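Local coordinates for L-Ala-D/L-Glu Epimerase (Escherichia coli, PDB 1JPD), which belongs to the enolase superfamily, combining a smaller N-terminal domain with a C-terminal domain of the TIM-barrel type, at residues L118-Q126 with Q316-L324; S230-K238 with E259-Q270. All blocks are in the same frame, centred on the assembly; numbering follows the deposited sequence.

Contact 1 (L118-Q126 with Q316-L324)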
loop_
_atom_site.group_PDB
_atom_site.type_symbol
_atom_site.label_atom_id
_atom_site.label_comp_id
_atom_site.label_asym_id
_atom_site.label_seq_id
_atom_site.Cartn_x
_atom_site.Cartn_y
_atom_site.Cartn_z
ATOM N N LEU A 118 -9.621 2.919 -15.428
ATOM C CA LEU A 118 -8.214 2.802 -15.125
ATOM C C LEU A 118 -7.409 3.330 -16.289
ATOM O O LEU A 118 -7.671 2.991 -17.442
ATOM C CB LEU A 118 -7.842 1.344 -14.859
ATOM C CG LEU A 118 -8.545 0.701 -13.664
ATOM C CD1 LEU A 118 -7.981 -0.689 -13.434
ATOM C CD2 LEU A 118 -8.350 1.567 -12.431
ATOM N N PRO A 119 -6.425 4.192 -16.004
ATOM C CA PRO A 119 -5.592 4.743 -17.072
ATOM C C PRO A 119 -4.783 3.616 -17.699
ATOM O O PRO A 119 -4.775 2.499 -17.188
ATOM C CB PRO A 119 -4.721 5.758 -16.337
ATOM C CG PRO A 119 -4.598 5.168 -14.973
ATOM C CD PRO A 119 -6.008 4.713 -14.693
ATOM N N GLU A 120 -4.106 3.902 -18.800
ATOM C CA GLU A 120 -3.316 2.881 -19.471
ATOM C C GLU A 120 -1.957 2.701 -18.801
ATOM O O GLU A 120 -1.355 1.626 -18.858
ATOM C CB GLU A 120 -3.139 3.257 -20.939
ATOM C CG GLU A 120 -2.476 2.189 -21.770
ATOM C CD GLU A 120 -2.514 2.520 -23.242
ATOM O OE1 GLU A 120 -1.920 3.548 -23.640
ATOM O OE2 GLU A 120 -3.149 1.753 -23.999
ATOM N N THR A 121 -1.479 3.758 -18.161
ATOM C CA THR A 121 -0.196 3.716 -17.480
ATOM C C THR A 121 -0.313 4.400 -16.124
ATOM O O THR A 121 -0.941 5.453 -16.004
ATOM C CB THR A 121 0.895 4.415 -18.313
ATOM O OG1 THR A 121 1.070 3.717 -19.553
ATOM C CG2 THR A 121 2.212 4.434 -17.564
ATOM N N VAL A 122 0.281 3.788 -15.104
ATOM C CA VAL A 122 0.250 4.337 -13.753
ATOM C C VAL A 122 1.671 4.590 -13.267
ATOM O O VAL A 122 2.522 3.700 -13.339
ATOM C CB VAL A 122 -0.422 3.357 -12.760
ATOM C CG1 VAL A 122 -0.345 3.921 -11.350
ATOM C CG2 VAL A 122 -1.867 3.094 -13.162
ATOM N N ILE A 123 1.929 5.802 -12.779
ATOM C CA ILE A 123 3.250 6.158 -12.259
ATOM C C ILE A 123 3.398 5.549 -10.870
ATOM O O ILE A 123 2.593 5.818 -9.975
ATOM C CB ILE A 123 3.439 7.704 -12.141
ATOM C CG1 ILE A 123 3.439 8.345 -13.533
ATOM C CG2 ILE A 123 4.751 8.022 -11.408
ATOM C CD1 ILE A 123 3.645 9.856 -13.525
ATOM N N THR A 124 4.426 4.724 -10.698
ATOM C CA THR A 124 4.673 4.080 -9.419
ATOM C C THR A 124 6.006 4.530 -8.845
ATOM O O THR A 124 6.964 4.760 -9.571
ATOM C CB THR A 124 4.654 2.535 -9.544
ATOM O OG1 THR A 124 5.721 2.092 -10.392
ATOM C CG2 THR A 124 3.333 2.083 -10.136
ATOM N N ALA A 125 6.053 4.657 -7.528
ATOM C CA ALA A 125 7.253 5.104 -6.853
ATOM C C ALA A 125 8.398 4.109 -6.935
ATOM O O ALA A 125 8.238 2.932 -6.622
ATOM C CB ALA A 125 6.935 5.398 -5.407
ATOM N N GLN A 126 9.557 4.591 -7.367
ATOM C CA GLN A 126 10.739 3.757 -7.444
ATOM C C GLN A 126 11.537 4.029 -6.189
ATOM O O GLN A 126 11.757 5.185 -5.820
ATOM C CB GLN A 126 11.574 4.103 -8.667
ATOM C CG GLN A 126 11.147 3.343 -9.885
ATOM C CD GLN A 126 11.397 1.845 -9.766
ATOM O OE1 GLN A 126 10.662 1.046 -10.341
ATOM N NE2 GLN A 126 12.445 1.461 -9.039
ATOM N N GLN A 316 2.351 -5.900 -15.955
ATOM C CA GLN A 316 3.589 -5.443 -16.565
ATOM C C GLN A 316 4.155 -4.164 -15.955
ATOM O O GLN A 316 3.534 -3.100 -16.004
ATOM C CB GLN A 316 3.396 -5.294 -18.075
ATOM C CG GLN A 316 3.171 -6.643 -18.765
ATOM C CD GLN A 316 4.250 -7.669 -18.402
ATOM O OE1 GLN A 316 5.415 -7.517 -18.772
ATOM N NE2 GLN A 316 3.861 -8.708 -17.664
ATOM N N PHE A 317 5.343 -4.302 -15.374
ATOM C CA PHE A 317 6.052 -3.203 -14.738
ATOM C C PHE A 317 7.365 -2.882 -15.446
ATOM O O PHE A 317 8.146 -3.781 -15.759
ATOM C CB PHE A 317 6.427 -3.542 -13.287
ATOM C CG PHE A 317 5.274 -3.595 -12.331
ATOM C CD1 PHE A 317 4.678 -4.809 -12.009
ATOM C CD2 PHE A 317 4.844 -2.439 -11.678
ATOM C CE1 PHE A 317 3.672 -4.876 -11.042
ATOM C CE2 PHE A 317 3.841 -2.492 -10.715
ATOM C CZ PHE A 317 3.255 -3.717 -10.393
ATOM N N THR A 318 7.603 -1.596 -15.683
ATOM C CA THR A 318 8.859 -1.120 -16.272
ATOM C C THR A 318 9.312 -0.084 -15.247
ATOM O O THR A 318 8.488 0.401 -14.464
ATOM C CB THR A 318 8.664 -0.437 -17.643
ATOM O OG1 THR A 318 7.867 0.749 -17.491
ATOM C CG2 THR A 318 7.991 -1.391 -18.615
ATOM N N THR A 319 10.597 0.257 -15.233
ATOM C CA THR A 319 11.093 1.218 -14.246
ATOM C C THR A 319 10.169 2.429 -14.016
ATOM O O THR A 319 10.017 3.289 -14.886
ATOM C CB THR A 319 12.511 1.727 -14.612
ATOM O OG1 THR A 319 13.440 0.630 -14.619
ATOM C CG2 THR A 319 12.979 2.752 -13.590
ATOM N N GLY A 320 9.543 2.471 -12.840
ATOM C CA GLY A 320 8.667 3.576 -12.493
ATOM C C GLY A 320 7.278 3.557 -13.097
ATOM O O GLY A 320 6.518 4.519 -12.935
ATOM N N GLU A 321 6.922 2.478 -13.788
ATOM C CA GLU A 321 5.597 2.415 -14.396
ATOM C C GLU A 321 4.889 1.073 -14.288
ATOM O O GLU A 321 5.508 0.010 -14.269
ATOM C CB GLU A 321 5.673 2.797 -15.877
ATOM C CG GLU A 321 6.459 4.055 -16.166
ATOM C CD GLU A 321 6.391 4.458 -17.622
ATOM O OE1 GLU A 321 6.575 3.579 -18.495
ATOM O OE2 GLU A 321 6.162 5.657 -17.890
ATOM N N LEU A 322 3.568 1.149 -14.230
ATOM C CA LEU A 322 2.720 -0.023 -14.169
ATOM C C LEU A 322 1.834 0.093 -15.397
ATOM O O LEU A 322 1.021 1.014 -15.492
ATOM C CB LEU A 322 1.869 -0.001 -12.896
ATOM C CG LEU A 322 0.739 -1.026 -12.836
ATOM C CD1 LEU A 322 1.299 -2.431 -12.999
ATOM C CD2 LEU A 322 0.003 -0.877 -11.520
ATOM N N HIS A 323 2.004 -0.826 -16.341
ATOM C CA HIS A 323 1.224 -0.809 -17.577
ATOM C C HIS A 323 -0.023 -1.671 -17.496
ATOM O O HIS A 323 0.058 -2.884 -17.318
ATOM C CB HIS A 323 2.096 -1.275 -18.740
ATOM C CG HIS A 323 3.328 -0.449 -18.924
ATOM N ND1 HIS A 323 3.286 0.862 -19.351
ATOM C CD2 HIS A 323 4.632 -0.729 -18.693
ATOM C CE1 HIS A 323 4.512 1.352 -19.373
ATOM N NE2 HIS A 323 5.347 0.408 -18.977
ATOM N N LEU A 324 -1.181 -1.035 -17.633
ATOM C CA LEU A 324 -2.456 -1.739 -17.566
ATOM C C LEU A 324 -3.072 -1.935 -18.960
ATOM O O LEU A 324 -2.497 -1.419 -19.945
ATOM C CB LEU A 324 -3.422 -0.961 -16.658
ATOM C CG LEU A 324 -2.939 -0.669 -15.227
ATOM C CD1 LEU A 324 -3.991 0.118 -14.451
ATOM C CD2 LEU A 324 -2.633 -1.977 -14.519
ATOM O OXT LEU A 324 -4.124 -2.604 -19.057
HETATM O O HOH W 1 0.758 1.151 -20.950
#
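L324, the C-terminal residue, lies beside the start of strand 121-123 and gives more of its surface to this contact than any other residue. Its backbone N donates to E120 O at 2.9 Å, which ties down the end of the chain. Its side chain runs at a slant to those of V122 and L118: CD1, which also touches P119 O, is 3.9 Å from V122 CG2 and 4.1 Å from L118 CB. A branched aliphatic group suits this place, because one methyl can meet two apolar partners at once. V122 and L322 form the hydrogen-bonded antiparallel pair, with V122 N 2.9 Å from L322 O and a return bond of L322 N to V122 O.

This pairing attaches the C-terminal beta hairpin, strands 316-318 and 321-323, to strand 121-128 of the barrel. The hairpin adds two antiparallel strands beside the N-terminal end of that strand, whose A125 pairs further along with A299. G320 belongs to the hairpin's type II turn, T318 to E321, where its phi of 78° is readily adopted by a residue without CB. Both its polar backbone atoms bind across the contact. G320 O accepts from T124 N at 3.1 Å, and G320 N donates to Q126 OE1 at 3.1 Å, tilted 27° from the amide carbonyl plane; the bent Q126 chain lays its CG against the glycine as well. T124 has OG1 between its backbone N and carbonyl carbon (chi1 64°), close to the G320 carbonyl, which leaves CG2 to meet L322 CB at 3.8 Å. On the face of T121 and H323, a water links T121 OG1, E120 O and H323 ND1, and H323 NE2 is hydrogen-bonded to T318 OG1 at 2.9 Å.

Contact 2 (S230-K238 with E259-Q270)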
loop_
_atom_site.group_PDB
_atom_site.type_symbol
_atom_site.label_atom_id
_atom_site.label_comp_id
_atom_site.label_asym_id
_atom_site.label_seq_id
_atom_site.Cartn_x
_atom_site.Cartn_y
_atom_site.Cartn_z
ATOM N N SER A 230 0.488 4.900 11.016
ATOM C CA SER A 230 -0.543 5.541 11.833
ATOM C C SER A 230 -1.934 5.496 11.225
ATOM O O SER A 230 -2.903 5.850 11.886
ATOM C CB SER A 230 -0.182 6.999 12.111
ATOM O OG SER A 230 1.039 7.096 12.820
ATOM N N CYS A 231 -2.039 5.062 9.975
ATOM C CA CYS A 231 -3.335 4.987 9.315
ATOM C C CYS A 231 -3.776 3.582 8.900
ATOM O O CYS A 231 -3.156 2.981 8.025
ATOM C CB CYS A 231 -3.330 5.859 8.069
ATOM S SG CYS A 231 -4.790 5.598 7.051
ATOM N N HIS A 232 -4.852 3.072 9.502
ATOM C CA HIS A 232 -5.366 1.742 9.150
ATOM C C HIS A 232 -6.731 1.827 8.483
ATOM O O HIS A 232 -6.918 1.380 7.348
ATOM C CB HIS A 232 -5.552 0.845 10.374
ATOM C CG HIS A 232 -4.326 0.662 11.205
ATOM N ND1 HIS A 232 -4.152 -0.432 12.025
ATOM C CD2 HIS A 232 -3.249 1.457 11.402
ATOM C CE1 HIS A 232 -3.021 -0.302 12.695
ATOM N NE2 HIS A 232 -2.454 0.836 12.335
ATOM N N THR A 233 -7.690 2.376 9.223
ATOM C CA THR A 233 -9.060 2.503 8.744
ATOM C C THR A 233 -9.621 3.891 9.048
ATOM O O THR A 233 -8.922 4.734 9.602
ATOM C CB THR A 233 -9.969 1.453 9.426
ATOM O OG1 THR A 233 -10.134 1.791 10.809
ATOM C CG2 THR A 233 -9.344 0.066 9.339
ATOM N N ARG A 234 -10.885 4.118 8.698
ATOM C CA ARG A 234 -11.533 5.406 8.953
ATOM C C ARG A 234 -11.485 5.761 10.435
ATOM O O ARG A 234 -11.506 6.932 10.807
ATOM C CB ARG A 234 -12.986 5.365 8.484
ATOM C CG ARG A 234 -13.134 5.366 6.971
ATOM C CD ARG A 234 -14.535 5.024 6.567
ATOM N NE ARG A 234 -14.845 3.632 6.878
ATOM C CZ ARG A 234 -16.063 3.103 6.797
ATOM N NH1 ARG A 234 -17.088 3.856 6.421
ATOM N NH2 ARG A 234 -16.254 1.823 7.083
ATOM N N SER A 235 -11.402 4.733 11.268
ATOM C CA SER A 235 -11.355 4.878 12.714
ATOM C C SER A 235 -10.202 5.756 13.229
ATOM O O SER A 235 -10.326 6.384 14.283
ATOM C CB SER A 235 -11.283 3.480 13.338
ATOM O OG SER A 235 -11.152 3.520 14.746
ATOM N N ASN A 236 -9.088 5.807 12.500
ATOM C CA ASN A 236 -7.947 6.617 12.931
ATOM C C ASN A 236 -8.030 8.066 12.425
ATOM O O ASN A 236 -7.307 8.945 12.906
ATOM C CB ASN A 236 -6.617 6.000 12.454
ATOM C CG ASN A 236 -6.523 4.493 12.716
ATOM O OD1 ASN A 236 -6.894 3.682 11.868
ATOM N ND2 ASN A 236 -6.030 4.117 13.892
ATOM N N LEU A 237 -8.915 8.323 11.464
ATOM C CA LEU A 237 -9.038 9.665 10.895
ATOM C C LEU A 237 -9.111 10.813 11.899
ATOM O O LEU A 237 -8.569 11.889 11.656
ATOM C CB LEU A 237 -10.235 9.731 9.944
ATOM C CG LEU A 237 -9.964 9.016 8.619
ATOM C CD1 LEU A 237 -11.186 9.063 7.719
ATOM C CD2 LEU A 237 -8.778 9.679 7.950
ATOM N N LYS A 238 -9.775 10.592 13.025
ATOM C CA LYS A 238 -9.887 11.631 14.037
ATOM C C LYS A 238 -8.509 11.955 14.597
ATOM O O LYS A 238 -8.097 13.116 14.635
ATOM C CB LYS A 238 -10.785 11.163 15.175
ATOM C CG LYS A 238 -10.722 12.058 16.396
ATOM C CD LYS A 238 -11.136 11.288 17.627
ATOM C CE LYS A 238 -11.067 12.147 18.865
ATOM N NZ LYS A 238 -11.394 11.331 20.049
ATOM N N GLU A 259 -13.276 -1.400 2.699
ATOM C CA GLU A 259 -12.916 -0.375 3.671
ATOM C C GLU A 259 -11.999 0.652 3.018
ATOM O O GLU A 259 -12.101 1.845 3.295
ATOM C CB GLU A 259 -12.226 -0.999 4.884
ATOM C CG GLU A 259 -11.874 -0.014 5.993
ATOM C CD GLU A 259 -13.095 0.671 6.595
ATOM O OE1 GLU A 259 -14.195 0.087 6.516
ATOM O OE2 GLU A 259 -12.953 1.781 7.161
ATOM N N ALA A 260 -11.110 0.193 2.146
ATOM C CA ALA A 260 -10.201 1.107 1.464
ATOM C C ALA A 260 -11.016 2.175 0.731
ATOM O O ALA A 260 -10.738 3.367 0.861
ATOM C CB ALA A 260 -9.317 0.342 0.478
ATOM N N LEU A 261 -12.026 1.745 -0.027
ATOM C CA LEU A 261 -12.887 2.665 -0.770
ATOM C C LEU A 261 -13.589 3.656 0.155
ATOM O O LEU A 261 -13.603 4.862 -0.104
ATOM C CB LEU A 261 -13.935 1.887 -1.582
ATOM C CG LEU A 261 -13.410 1.130 -2.815
ATOM C CD1 LEU A 261 -14.454 0.166 -3.339
ATOM C CD2 LEU A 261 -13.006 2.130 -3.885
ATOM N N ALA A 262 -14.172 3.151 1.234
ATOM C CA ALA A 262 -14.864 4.009 2.182
ATOM C C ALA A 262 -13.877 4.950 2.868
ATOM O O ALA A 262 -14.238 6.056 3.274
ATOM C CB ALA A 262 -15.585 3.162 3.222
ATOM N N LEU A 263 -12.630 4.503 2.999
ATOM C CA LEU A 263 -11.602 5.310 3.635
ATOM C C LEU A 263 -11.221 6.445 2.706
ATOM O O LEU A 263 -11.053 7.576 3.149
ATOM C CB LEU A 263 -10.371 4.458 3.972
ATOM C CG LEU A 263 -9.121 5.164 4.515
ATOM C CD1 LEU A 263 -9.484 6.096 5.648
ATOM C CD2 LEU A 263 -8.120 4.126 4.982
ATOM N N ALA A 264 -11.094 6.141 1.418
ATOM C CA ALA A 264 -10.740 7.146 0.418
ATOM C C ALA A 264 -11.784 8.258 0.431
ATOM O O ALA A 264 -11.451 9.438 0.558
ATOM C CB ALA A 264 -10.670 6.506 -0.968
ATOM N N THR A 265 -13.049 7.866 0.307
ATOM C CA THR A 265 -14.160 8.810 0.316
ATOM C C THR A 265 -14.154 9.615 1.607
ATOM O O THR A 265 -14.145 10.845 1.597
ATOM C CB THR A 265 -15.519 8.079 0.236
ATOM O OG1 THR A 265 -15.572 7.292 -0.957
ATOM C CG2 THR A 265 -16.668 9.087 0.232
ATOM N N GLU A 266 -14.161 8.900 2.722
ATOM C CA GLU A 266 -14.184 9.526 4.030
ATOM C C GLU A 266 -12.986 10.426 4.310
ATOM O O GLU A 266 -13.136 11.493 4.907
ATOM C CB GLU A 266 -14.287 8.450 5.107
ATOM C CG GLU A 266 -14.600 8.988 6.479
ATOM C CD GLU A 266 -15.730 9.987 6.445
ATOM O OE1 GLU A 266 -16.594 9.880 5.544
ATOM O OE2 GLU A 266 -15.759 10.871 7.322
ATOM N N ALA A 267 -11.801 10.002 3.882
ATOM C CA ALA A 267 -10.589 10.783 4.119
ATOM C C ALA A 267 -10.622 12.086 3.339
ATOM O O ALA A 267 -10.317 13.151 3.877
ATOM C CB ALA A 267 -9.352 9.975 3.736
ATOM N N ARG A 268 -10.980 11.992 2.064
ATOM C CA ARG A 268 -11.071 13.172 1.215
ATOM C C ARG A 268 -11.985 14.197 1.872
ATOM O O ARG A 268 -11.612 15.358 2.063
ATOM C CB ARG A 268 -11.663 12.808 -0.136
ATOM C CG ARG A 268 -10.708 12.250 -1.145
ATOM C CD ARG A 268 -11.505 11.986 -2.394
ATOM N NE ARG A 268 -10.682 11.805 -3.576
ATOM C CZ ARG A 268 -11.185 11.715 -4.800
ATOM N NH1 ARG A 268 -12.498 11.792 -4.975
ATOM N NH2 ARG A 268 -10.384 11.558 -5.845
ATOM N N ALA A 269 -13.191 13.744 2.210
ATOM C CA ALA A 269 -14.195 14.591 2.836
ATOM C C ALA A 269 -13.632 15.390 4.002
ATOM O O ALA A 269 -14.058 16.516 4.242
ATOM C CB ALA A 269 -15.382 13.743 3.304
ATOM N N GLN A 270 -12.677 14.819 4.728
ATOM C CA GLN A 270 -12.089 15.524 5.863
ATOM C C GLN A 270 -10.857 16.339 5.508
ATOM O O GLN A 270 -10.148 16.816 6.395
ATOM C CB GLN A 270 -11.761 14.548 6.988
ATOM C CG GLN A 270 -12.993 13.976 7.645
ATOM C CD GLN A 270 -12.677 13.205 8.907
ATOM O OE1 GLN A 270 -11.955 13.691 9.782
ATOM N NE2 GLN A 270 -13.231 12.002 9.019
HETATM O O HOH W 2 -17.359 7.113 6.401
#
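R234 and E259 join by a salt bridge across the outer layer of the TIM-barrel-like domain, where helix 257-269 packs against the loop that leads into the short helix 237-240. The guanidinium grips the carboxylate side-on: NE reaches E259 OE2 at 2.7 Å, nearly in the guanidinium plane, and NH2 reaches E259 OE1 at 2.8 Å on its syn lone pair. The two planes are turned 46° from each other, so the grip is twisted rather than flat. The pairing with R234 is likely to stabilise the charged form of this buried carboxylate, which a bend at chi2 (62°) swings toward the arginine. A262 suits the next turn of the helix because its small CB fits over one guanidinium face, toward its rim, 3.6 Å from R234 NH1.

The tightly packed part lies beneath. The branched end of L263 lets one residue reach two parts of the loop: CD1 lies against the R234 backbone, CD2 near C231 SG and H232 O. The L237 side chain crosses it obliquely, CD1 4.0 Å from L263 CD1, and L237 CD2 approaches A267 CB. The loop is braced from within: N236 OD1 accepts from both H232 N and T233 N, and T233 OG1 accepts from S235 N in an ST turn.

Toward solvent the contact becomes looser and more polar. Water bridges R234 NH1 and E266 OE1, its bond to the glutamate being weak, while E266 CG lies 3.6 Å from L237 CD1. Q270 NE2, which also touches L237 CD1, donates to E266 OE2 at 3.2 Å on the anti side of the carboxylate.

Both contacts are partly buried, contact 2 more so: five of its eleven touching residues are buried and one exposed, against four and four of fourteen in contact 1. Their centres lie about 25 Å apart, and they share no secondary-structure element. Contact 1 joins strands far apart in sequence, whereas contact 2 joins a loop and short helix to a helix only some twenty residues further on. The chemistry follows: where the hairpin joins the barrel strand, backbone hydrogen bonds dominate, with V122 and L322 packed on the buried face and mostly polar groups on the other; in the helical layer, side chains do the work, leucines inside and an ion pair above them. Each has a water on its polar side.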